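Local coordinates for protein paenibacillus xanthan lyase (PDB 6F2P) that catalyses the eliminative removal of terminal mannosyl residues from the side chains of the bacterial polysaccharide xanthan, at residues A162-T167 and L172-V177; A189-G194 and S247-T252; M731-N736 and Y745-S750. All blocks are in the same frame, centred on the assembly; numbering follows the deposited sequence.

Interaction 1. Residues A162-T167 and L172-V177. With CA (calcium ion), chain F.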
loop_
_atom_site.group_PDB
_atom_site.type_symbol
_atom_site.label_atom_id
_atom_site.label_comp_id
_atom_site.label_asym_id
_atom_site.label_seq_id
_atom_site.Cartn_x
_atom_site.Cartn_y
_atom_site.Cartn_z
ATOM N N ALA A 162 37.843 3.986 7.895
ATOM C CA ALA A 162 38.623 2.766 7.657
ATOM C C ALA A 162 37.868 1.661 6.942
ATOM O O ALA A 162 38.452 0.936 6.143
ATOM C CB ALA A 162 39.195 2.234 8.957
ATOM N N SER A 163 36.582 1.519 7.247
ATOM C CA SER A 163 35.790 0.432 6.677
ATOM C C SER A 163 34.326 0.819 6.577
ATOM O O SER A 163 33.903 1.820 7.144
ATOM C CB SER A 163 35.906 -0.805 7.552
ATOM O OG SER A 163 35.297 -0.566 8.810
ATOM N N VAL A 164 33.558 0.012 5.854
ATOM C CA VAL A 164 32.122 0.210 5.743
ATOM C C VAL A 164 31.413 -0.578 6.833
ATOM O O VAL A 164 31.527 -1.798 6.883
ATOM C CB VAL A 164 31.614 -0.319 4.409
ATOM C CG1 VAL A 164 30.105 -0.169 4.335
ATOM C CG2 VAL A 164 32.297 0.397 3.250
ATOM N N THR A 165 30.688 0.101 7.718
ATOM C CA THR A 165 29.968 -0.608 8.779
ATOM C C THR A 165 28.542 -0.101 8.982
ATOM O O THR A 165 27.729 -0.741 9.656
ATOM C CB THR A 165 30.677 -0.491 10.143
ATOM O OG1 THR A 165 30.438 0.812 10.700
ATOM C CG2 THR A 165 32.174 -0.758 10.018
ATOM N N MET A 166 28.242 1.054 8.409
ATOM C CA MET A 166 26.993 1.734 8.715
ATOM C C MET A 166 25.870 1.348 7.765
ATOM O O MET A 166 26.018 0.419 6.969
ATOM C CB MET A 166 27.224 3.239 8.707
ATOM C CG MET A 166 28.369 3.632 9.610
ATOM S SD MET A 166 28.656 5.397 9.687
ATOM C CE MET A 166 29.359 5.506 11.330
ATOM N N THR A 167 24.749 2.058 7.861
ATOM C CA THR A 167 23.562 1.721 7.082
ATOM C C THR A 167 23.118 2.902 6.249
ATOM O O THR A 167 23.593 4.017 6.451
ATOM C CB THR A 167 22.385 1.326 7.985
ATOM O OG1 THR A 167 21.951 2.468 8.732
ATOM C CG2 THR A 167 22.791 0.229 8.950
ATOM N N LEU A 172 26.549 4.446 2.146
ATOM C CA LEU A 172 26.877 4.888 0.801
ATOM C C LEU A 172 28.090 5.804 0.839
ATOM O O LEU A 172 29.060 5.611 0.099
ATOM C CB LEU A 172 25.696 5.626 0.181
ATOM C CG LEU A 172 25.996 6.329 -1.139
ATOM C CD1 LEU A 172 26.507 5.334 -2.163
ATOM C CD2 LEU A 172 24.745 7.015 -1.645
ATOM N N TRP A 173 28.030 6.796 1.719
ATOM C CA TRP A 173 29.099 7.772 1.833
ATOM C C TRP A 173 30.390 7.137 2.303
ATOM O O TRP A 173 31.470 7.529 1.863
ATOM C CB TRP A 173 28.690 8.893 2.770
ATOM C CG TRP A 173 27.531 9.635 2.244
ATOM C CD1 TRP A 173 27.232 9.858 0.935
ATOM C CD2 TRP A 173 26.486 10.240 3.008
ATOM N NE1 TRP A 173 26.068 10.575 0.830
ATOM C CE2 TRP A 173 25.587 10.824 2.091
ATOM C CE3 TRP A 173 26.223 10.349 4.383
ATOM C CZ2 TRP A 173 24.444 11.516 2.503
ATOM C CZ3 TRP A 173 25.081 11.035 4.792
ATOM C CH2 TRP A 173 24.208 11.607 3.853
ATOM N N GLU A 174 30.281 6.171 3.207
ATOM C CA GLU A 174 31.436 5.370 3.587
ATOM C C GLU A 174 32.056 4.811 2.318
ATOM O O GLU A 174 33.267 4.923 2.095
ATOM C CB GLU A 174 31.022 4.213 4.496
ATOM C CG GLU A 174 30.835 4.559 5.955
ATOM C CD GLU A 174 30.397 3.355 6.771
ATOM O OE1 GLU A 174 29.401 2.706 6.395
ATOM O OE2 GLU A 174 31.050 3.043 7.784
ATOM N N SER A 175 31.198 4.242 1.476
ATOM C CA SER A 175 31.636 3.535 0.283
ATOM C C SER A 175 32.270 4.475 -0.715
ATOM O O SER A 175 33.323 4.157 -1.249
ATOM C CB SER A 175 30.475 2.765 -0.368
ATOM O OG SER A 175 29.849 1.909 0.570
ATOM N N GLN A 176 31.634 5.618 -0.980
ATOM C CA GLN A 176 32.236 6.632 -1.855
ATOM C C GLN A 176 33.607 7.086 -1.351
ATOM O O GLN A 176 34.562 7.137 -2.112
ATOM C CB GLN A 176 31.324 7.856 -2.015
ATOM C CG GLN A 176 30.077 7.610 -2.852
ATOM C CD GLN A 176 29.125 8.800 -2.868
ATOM O OE1 GLN A 176 28.744 9.290 -3.933
ATOM N NE2 GLN A 176 28.729 9.263 -1.682
ATOM N N VAL A 177 33.687 7.410 -0.064
ATOM C CA VAL A 177 34.902 7.923 0.530
ATOM C C VAL A 177 35.998 6.891 0.409
ATOM O O VAL A 177 37.131 7.193 0.011
ATOM C CB VAL A 177 34.691 8.275 2.012
ATOM C CG1 VAL A 177 36.010 8.342 2.728
ATOM C CG2 VAL A 177 33.965 9.613 2.130
HETATM CA CA CA F . 33.339 3.630 8.556
HETATM O O HOH W 1 35.019 2.205 9.657
HETATM O O HOH W 2 32.494 3.014 10.622
HETATM O O HOH W 3 31.794 5.595 9.062
HETATM O O HOH W 4 34.535 5.034 10.181
#
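E174 OE2 is gripped by a calcium ion at 2.5 Å and by the backbone N-H of T165. That hydrogen bond, 3.0 Å from T165 N to E174 OE2, is fairly straight (163°) but comes in on the syn side from 31° out of the carboxylate plane. The next amide along takes the other oxygen: M166 N to E174 OE1 is 2.9 Å, again syn and nearer the plane. Extended beyond CG (chi2 179°), the glutamate reaches from helix 168-184 to the loop preceding it, where two successive N-H groups and the metal fix the rotation of its carboxylate. The M166 side chain crosses that of E174 at about a right angle; M166 CB lies beside E174 OE1, which V164 CG1 approaches at 3.6 Å. S163 O binds the calcium ion at 2.4 Å, Q161 adds its OE1, and four waters complete seven ligands. S163 OG and T165 OG1 each hydrogen-bond to a different one of these waters, a second shell around the metal. In the N-terminal helical domain of this family 8 lyase, the site thus ties the 162-167 loop to its following helix. Metal and amides together would be expected to stabilise E174 as a carboxylate anion.

Interaction 2. Residues A189-G194 and S247-T252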
loop_
_atom_site.group_PDB
_atom_site.type_symbol
_atom_site.label_atom_id
_atom_site.label_comp_id
_atom_site.label_asym_id
_atom_site.label_seq_id
_atom_site.Cartn_x
_atom_site.Cartn_y
_atom_site.Cartn_z
ATOM N N ALA A 189 42.717 -3.050 -3.057
ATOM C CA ALA A 189 41.924 -3.615 -1.972
ATOM C C ALA A 189 40.932 -2.592 -1.415
ATOM O O ALA A 189 39.773 -2.915 -1.132
ATOM C CB ALA A 189 42.832 -4.134 -0.872
ATOM N N ARG A 190 41.396 -1.355 -1.279
ATOM C CA ARG A 190 40.586 -0.282 -0.724
ATOM C C ARG A 190 39.451 0.079 -1.683
ATOM O O ARG A 190 38.315 0.288 -1.248
ATOM C CB ARG A 190 41.471 0.930 -0.392
ATOM C CG ARG A 190 40.743 2.180 0.047
ATOM C CD ARG A 190 40.725 2.361 1.549
ATOM N NE ARG A 190 40.314 3.722 1.892
ATOM C CZ ARG A 190 39.860 4.100 3.083
ATOM N NH1 ARG A 190 39.745 3.218 4.071
ATOM N NH2 ARG A 190 39.514 5.367 3.284
ATOM N N VAL A 191 39.742 0.128 -2.982
ATOM C CA VAL A 191 38.694 0.388 -3.970
ATOM C C VAL A 191 37.652 -0.732 -3.976
ATOM O O VAL A 191 36.444 -0.490 -4.093
ATOM C CB VAL A 191 39.256 0.517 -5.392
ATOM C CG1 VAL A 191 38.154 0.918 -6.357
ATOM C CG2 VAL A 191 40.383 1.531 -5.430
ATOM N N ALA A 192 38.120 -1.966 -3.848
ATOM C CA ALA A 192 37.211 -3.096 -3.882
ATOM C C ALA A 192 36.286 -3.040 -2.673
ATOM O O ALA A 192 35.093 -3.358 -2.775
ATOM C CB ALA A 192 37.980 -4.406 -3.928
ATOM N N ALA A 193 36.830 -2.614 -1.534
ATOM C CA ALA A 193 36.024 -2.493 -0.324
ATOM C C ALA A 193 34.983 -1.411 -0.551
ATOM O O ALA A 193 33.850 -1.514 -0.079
ATOM C CB ALA A 193 36.888 -2.178 0.894
ATOM N N GLY A 194 35.368 -0.381 -1.297
ATOM C CA GLY A 194 34.440 0.683 -1.630
ATOM C C GLY A 194 33.302 0.154 -2.477
ATOM O O GLY A 194 32.134 0.370 -2.163
ATOM N N SER A 247 35.927 -0.986 -15.197
ATOM C CA SER A 247 37.186 -1.223 -14.499
ATOM C C SER A 247 37.203 -2.542 -13.753
ATOM O O SER A 247 36.184 -3.209 -13.607
ATOM C CB SER A 247 37.441 -0.127 -13.469
ATOM O OG SER A 247 37.005 -0.567 -12.193
ATOM N N SER A 248 38.375 -2.887 -13.237
ATOM C CA SER A 248 38.550 -4.099 -12.452
ATOM C C SER A 248 37.624 -4.121 -11.242
ATOM O O SER A 248 37.279 -5.182 -10.742
ATOM C CB SER A 248 40.002 -4.211 -11.990
ATOM O OG SER A 248 40.903 -3.991 -13.062
ATOM N N TRP A 249 37.222 -2.945 -10.771
ATOM C CA TRP A 249 36.403 -2.853 -9.565
ATOM C C TRP A 249 34.981 -2.420 -9.888
ATOM O O TRP A 249 34.257 -1.941 -9.019
ATOM C CB TRP A 249 37.056 -1.914 -8.538
ATOM C CG TRP A 249 38.508 -2.254 -8.348
ATOM C CD1 TRP A 249 39.027 -3.282 -7.602
ATOM C CD2 TRP A 249 39.625 -1.601 -8.959
ATOM N NE1 TRP A 249 40.400 -3.293 -7.703
ATOM C CE2 TRP A 249 40.790 -2.274 -8.531
ATOM C CE3 TRP A 249 39.753 -0.507 -9.821
ATOM C CZ2 TRP A 249 42.064 -1.886 -8.937
ATOM C CZ3 TRP A 249 41.020 -0.124 -10.226
ATOM C CH2 TRP A 249 42.159 -0.812 -9.784
ATOM N N GLN A 250 34.576 -2.611 -11.136
ATOM C CA GLN A 250 33.223 -2.267 -11.538
ATOM C C GLN A 250 32.203 -3.062 -10.742
ATOM O O GLN A 250 32.515 -4.117 -10.174
ATOM C CB GLN A 250 33.014 -2.531 -13.015
ATOM C CG GLN A 250 32.708 -3.968 -13.329
ATOM C CD GLN A 250 32.936 -4.273 -14.786
ATOM O OE1 GLN A 250 33.834 -5.042 -15.127
ATOM N NE2 GLN A 250 32.135 -3.662 -15.660
ATOM N N VAL A 251 30.981 -2.544 -10.699
ATOM C CA VAL A 251 29.952 -3.163 -9.895
ATOM C C VAL A 251 29.428 -4.376 -10.651
ATOM O O VAL A 251 29.000 -4.264 -11.808
ATOM C CB VAL A 251 28.817 -2.174 -9.584
ATOM C CG1 VAL A 251 27.778 -2.815 -8.679
ATOM C CG2 VAL A 251 29.381 -0.934 -8.927
ATOM N N THR A 252 29.473 -5.538 -10.005
ATOM C CA THR A 252 29.070 -6.774 -10.657
ATOM C C THR A 252 27.797 -7.365 -10.065
ATOM O O THR A 252 27.164 -8.219 -10.690
ATOM C CB THR A 252 30.179 -7.847 -10.588
ATOM O OG1 THR A 252 30.489 -8.130 -9.219
ATOM C CG2 THR A 252 31.425 -7.381 -11.297
#
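W249 CB lies 3.7 Å from V191 CG1, and the same methyl sits over the rim of one indole face, 3.8 Å from W249 CG and also near CD2 and CE3. With CG anti to the carbonyl carbon (chi1 -49°), the indole is directed against helix 188-197. On the pyrrole side W249 CD1 meets A192 CB at 4.0 Å, obliquely. V191 CB stands over the five-membered ring, 4.2 Å from the W249 ring centroid and 13° off its normal, a CH-pi contact. S248 CB lies over the opposite face, so the indole is held between the helix and its own loop. The W249 side chain touches E5 and L9 of helix 4-18, and its ring meets that of F6 with planes about 20° apart; a diol, probably from the crystallisation liquor, is bound about 4 Å from the same side chain. An ST turn sets the base of the side chain: W249 N donates to S247 OG at 2.8 Å, within a type I turn from S247 to Q250. The contact joins helix 188-197 to the loop between helices 229-244 and 256-267 in the N-terminal helical domain. With no hydrogen bond across it, cohesion here rests on dispersion and CH-pi attraction.

Interaction 3. Residues M731-N736 and Y745-S750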
loop_
_atom_site.group_PDB
_atom_site.type_symbol
_atom_site.label_atom_id
_atom_site.label_comp_id
_atom_site.label_asym_id
_atom_site.label_seq_id
_atom_site.Cartn_x
_atom_site.Cartn_y
_atom_site.Cartn_z
ATOM N N MET A 731 -21.404 -13.708 -11.053
ATOM C CA MET A 731 -19.973 -13.925 -10.844
ATOM C C MET A 731 -19.641 -14.048 -9.360
ATOM O O MET A 731 -20.077 -13.237 -8.550
ATOM C CB MET A 731 -19.152 -12.804 -11.476
ATOM C CG MET A 731 -18.977 -12.949 -12.969
ATOM S SD MET A 731 -18.437 -11.426 -13.770
ATOM C CE MET A 731 -19.989 -10.585 -14.078
ATOM N N LYS A 732 -18.888 -15.082 -9.006
ATOM C CA LYS A 732 -18.458 -15.271 -7.627
ATOM C C LYS A 732 -17.006 -15.701 -7.598
ATOM O O LYS A 732 -16.615 -16.598 -8.335
ATOM C CB LYS A 732 -19.318 -16.323 -6.918
ATOM C CG LYS A 732 -20.740 -15.875 -6.628
ATOM C CD LYS A 732 -21.486 -16.876 -5.738
ATOM C CE LYS A 732 -22.823 -16.296 -5.278
ATOM N NZ LYS A 732 -23.642 -17.241 -4.468
ATOM N N PHE A 733 -16.204 -15.057 -6.756
ATOM C CA PHE A 733 -14.830 -15.503 -6.548
ATOM C C PHE A 733 -14.314 -15.127 -5.175
ATOM O O PHE A 733 -15.004 -14.442 -4.423
ATOM C CB PHE A 733 -13.896 -14.976 -7.641
ATOM C CG PHE A 733 -13.735 -13.481 -7.655
ATOM C CD1 PHE A 733 -14.677 -12.670 -8.275
ATOM C CD2 PHE A 733 -12.616 -12.884 -7.085
ATOM C CE1 PHE A 733 -14.518 -11.284 -8.305
ATOM C CE2 PHE A 733 -12.450 -11.498 -7.108
ATOM C CZ PHE A 733 -13.402 -10.700 -7.716
ATOM N N LYS A 734 -13.112 -15.595 -4.843
ATOM C CA LYS A 734 -12.448 -15.200 -3.602
ATOM C C LYS A 734 -10.985 -14.910 -3.884
ATOM O O LYS A 734 -10.434 -15.402 -4.863
ATOM C CB LYS A 734 -12.578 -16.276 -2.519
ATOM C CG LYS A 734 -11.886 -17.584 -2.852
ATOM C CD LYS A 734 -12.183 -18.680 -1.831
ATOM C CE LYS A 734 -11.501 -19.977 -2.242
ATOM N NZ LYS A 734 -11.791 -21.106 -1.324
ATOM N N VAL A 735 -10.370 -14.102 -3.025
ATOM C CA VAL A 735 -8.963 -13.746 -3.135
ATOM C C VAL A 735 -8.258 -14.137 -1.850
ATOM O O VAL A 735 -8.749 -13.828 -0.763
ATOM C CB VAL A 735 -8.783 -12.229 -3.263
ATOM C CG1 VAL A 735 -7.338 -11.891 -3.618
ATOM C CG2 VAL A 735 -9.749 -11.652 -4.290
ATOM N N ASN A 736 -7.121 -14.820 -1.959
ATOM C CA ASN A 736 -6.287 -15.075 -0.793
ATOM C C ASN A 736 -5.290 -13.930 -0.646
ATOM O O ASN A 736 -4.320 -13.839 -1.398
ATOM C CB ASN A 736 -5.553 -16.404 -0.933
ATOM C CG ASN A 736 -4.852 -16.826 0.349
ATOM O OD1 ASN A 736 -4.489 -15.992 1.187
ATOM N ND2 ASN A 736 -4.645 -18.130 0.502
ATOM N N TYR A 745 -5.097 -7.700 -6.936
ATOM C CA TYR A 745 -5.406 -8.962 -7.600
ATOM C C TYR A 745 -6.533 -8.781 -8.618
ATOM O O TYR A 745 -7.596 -8.257 -8.274
ATOM C CB TYR A 745 -5.846 -9.976 -6.566
ATOM C CG TYR A 745 -4.877 -10.136 -5.424
ATOM C CD1 TYR A 745 -5.002 -9.378 -4.263
ATOM C CD2 TYR A 745 -3.840 -11.049 -5.502
ATOM C CE1 TYR A 745 -4.121 -9.531 -3.212
ATOM C CE2 TYR A 745 -2.956 -11.211 -4.460
ATOM C CZ TYR A 745 -3.097 -10.450 -3.318
ATOM O OH TYR A 745 -2.202 -10.614 -2.286
ATOM N N LYS A 746 -6.318 -9.230 -9.855
ATOM C CA LYS A 746 -7.287 -9.011 -10.929
ATOM C C LYS A 746 -7.856 -10.299 -11.522
ATOM O O LYS A 746 -7.177 -11.322 -11.588
ATOM C CB LYS A 746 -6.678 -8.151 -12.044
ATOM C CG LYS A 746 -6.497 -6.682 -11.681
ATOM C CD LYS A 746 -5.666 -5.957 -12.736
ATOM C CE LYS A 746 -5.506 -4.469 -12.430
ATOM N NZ LYS A 746 -4.980 -4.222 -11.060
ATOM N N VAL A 747 -9.113 -10.227 -11.951
ATOM C CA VAL A 747 -9.762 -11.317 -12.658
ATOM C C VAL A 747 -10.636 -10.729 -13.765
ATOM O O VAL A 747 -11.300 -9.716 -13.568
ATOM C CB VAL A 747 -10.596 -12.209 -11.703
ATOM C CG1 VAL A 747 -11.713 -11.417 -11.035
ATOM C CG2 VAL A 747 -11.174 -13.413 -12.446
ATOM N N LYS A 748 -10.611 -11.344 -14.942
ATOM C CA LYS A 748 -11.412 -10.868 -16.064
ATOM C C LYS A 748 -12.313 -11.982 -16.593
ATOM O O LYS A 748 -11.845 -13.028 -17.059
ATOM C CB LYS A 748 -10.527 -10.292 -17.178
ATOM C CG LYS A 748 -11.314 -9.814 -18.399
ATOM C CD LYS A 748 -10.584 -8.719 -19.170
ATOM C CE LYS A 748 -9.211 -9.173 -19.641
ATOM N NZ LYS A 748 -8.556 -8.200 -20.569
ATOM N N PHE A 749 -13.616 -11.747 -16.503
ATOM C CA PHE A 749 -14.608 -12.720 -16.916
ATOM C C PHE A 749 -15.088 -12.455 -18.339
ATOM O O PHE A 749 -15.091 -11.315 -18.800
ATOM C CB PHE A 749 -15.792 -12.658 -15.964
ATOM C CG PHE A 749 -15.520 -13.254 -14.616
ATOM C CD1 PHE A 749 -15.654 -14.620 -14.408
ATOM C CD2 PHE A 749 -15.145 -12.450 -13.549
ATOM C CE1 PHE A 749 -15.414 -15.176 -13.155
ATOM C CE2 PHE A 749 -14.902 -13.000 -12.293
ATOM C CZ PHE A 749 -15.037 -14.364 -12.096
ATOM N N SER A 750 -15.502 -13.510 -19.034
ATOM C CA SER A 750 -16.118 -13.346 -20.343
ATOM C C SER A 750 -17.626 -13.160 -20.185
ATOM O O SER A 750 -18.243 -13.756 -19.304
ATOM C CB SER A 750 -15.817 -14.553 -21.230
ATOM O OG SER A 750 -16.318 -15.749 -20.656
#
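M731 lies across one face of the F749 ring: its CG stands over the ring centre, 3.8 Å from the F749 centroid and 10° off the normal. With chi2 extended (163°), SD continues beyond CG and adds an oblique Met-aromatic contact, 3.5 Å from F749 CD2. At the edge of that phenyl, near its plane, F733 CD1 approaches to 4.0 Å from F749 CE2. F733 offers a face to V747 CG1, which comes from the opposite strand to 3.9 Å from the F733 centroid, displaced towards the rim. The row finishes with V735 CG1 over a face of Y745, 3.8 Å from the Y745 ring centroid. This is the interior of a beta sandwich. Strand 731-736 belongs to a five-stranded antiparallel sheet and strand 744-750 to a seven-stranded one; the axes of segments 731-736 and 745-750 approach to 9.0 Å, with N-to-C directions 157° apart and no hydrogen bond between them. Strand 688-694, neighbour of 744-750, extends the apolar layer, with I691 against F733 and F689 against M731. Backbone bonds hold 731-736 in its own sheet, among them M731 with V708, F733 with I706 and K732 with I725. K734 NZ forms a salt bridge with D812, and K746 NZ with D461.

Interactions 1 and 2 share the N-terminal helical domain, with centres 13 Å apart, and they touch: helices 168-184 and 188-197 follow each other in the chain, and S175 CB packs 3.4 Å from G194 O. R190, whose neighbour V191 carries interaction 2, turns towards the calcium side, where its NH1 hydrogen-bonds to the carbonyl of the calcium ligand Q161. Interaction 3 is remote, in a beta sandwich; its centre lies about 48 Å from that of interaction 1 and 49 Å from that of interaction 2, with nearest atoms about 29 and 31 Å apart respectively. Along the chain the three lie in series, each closing before the next opens.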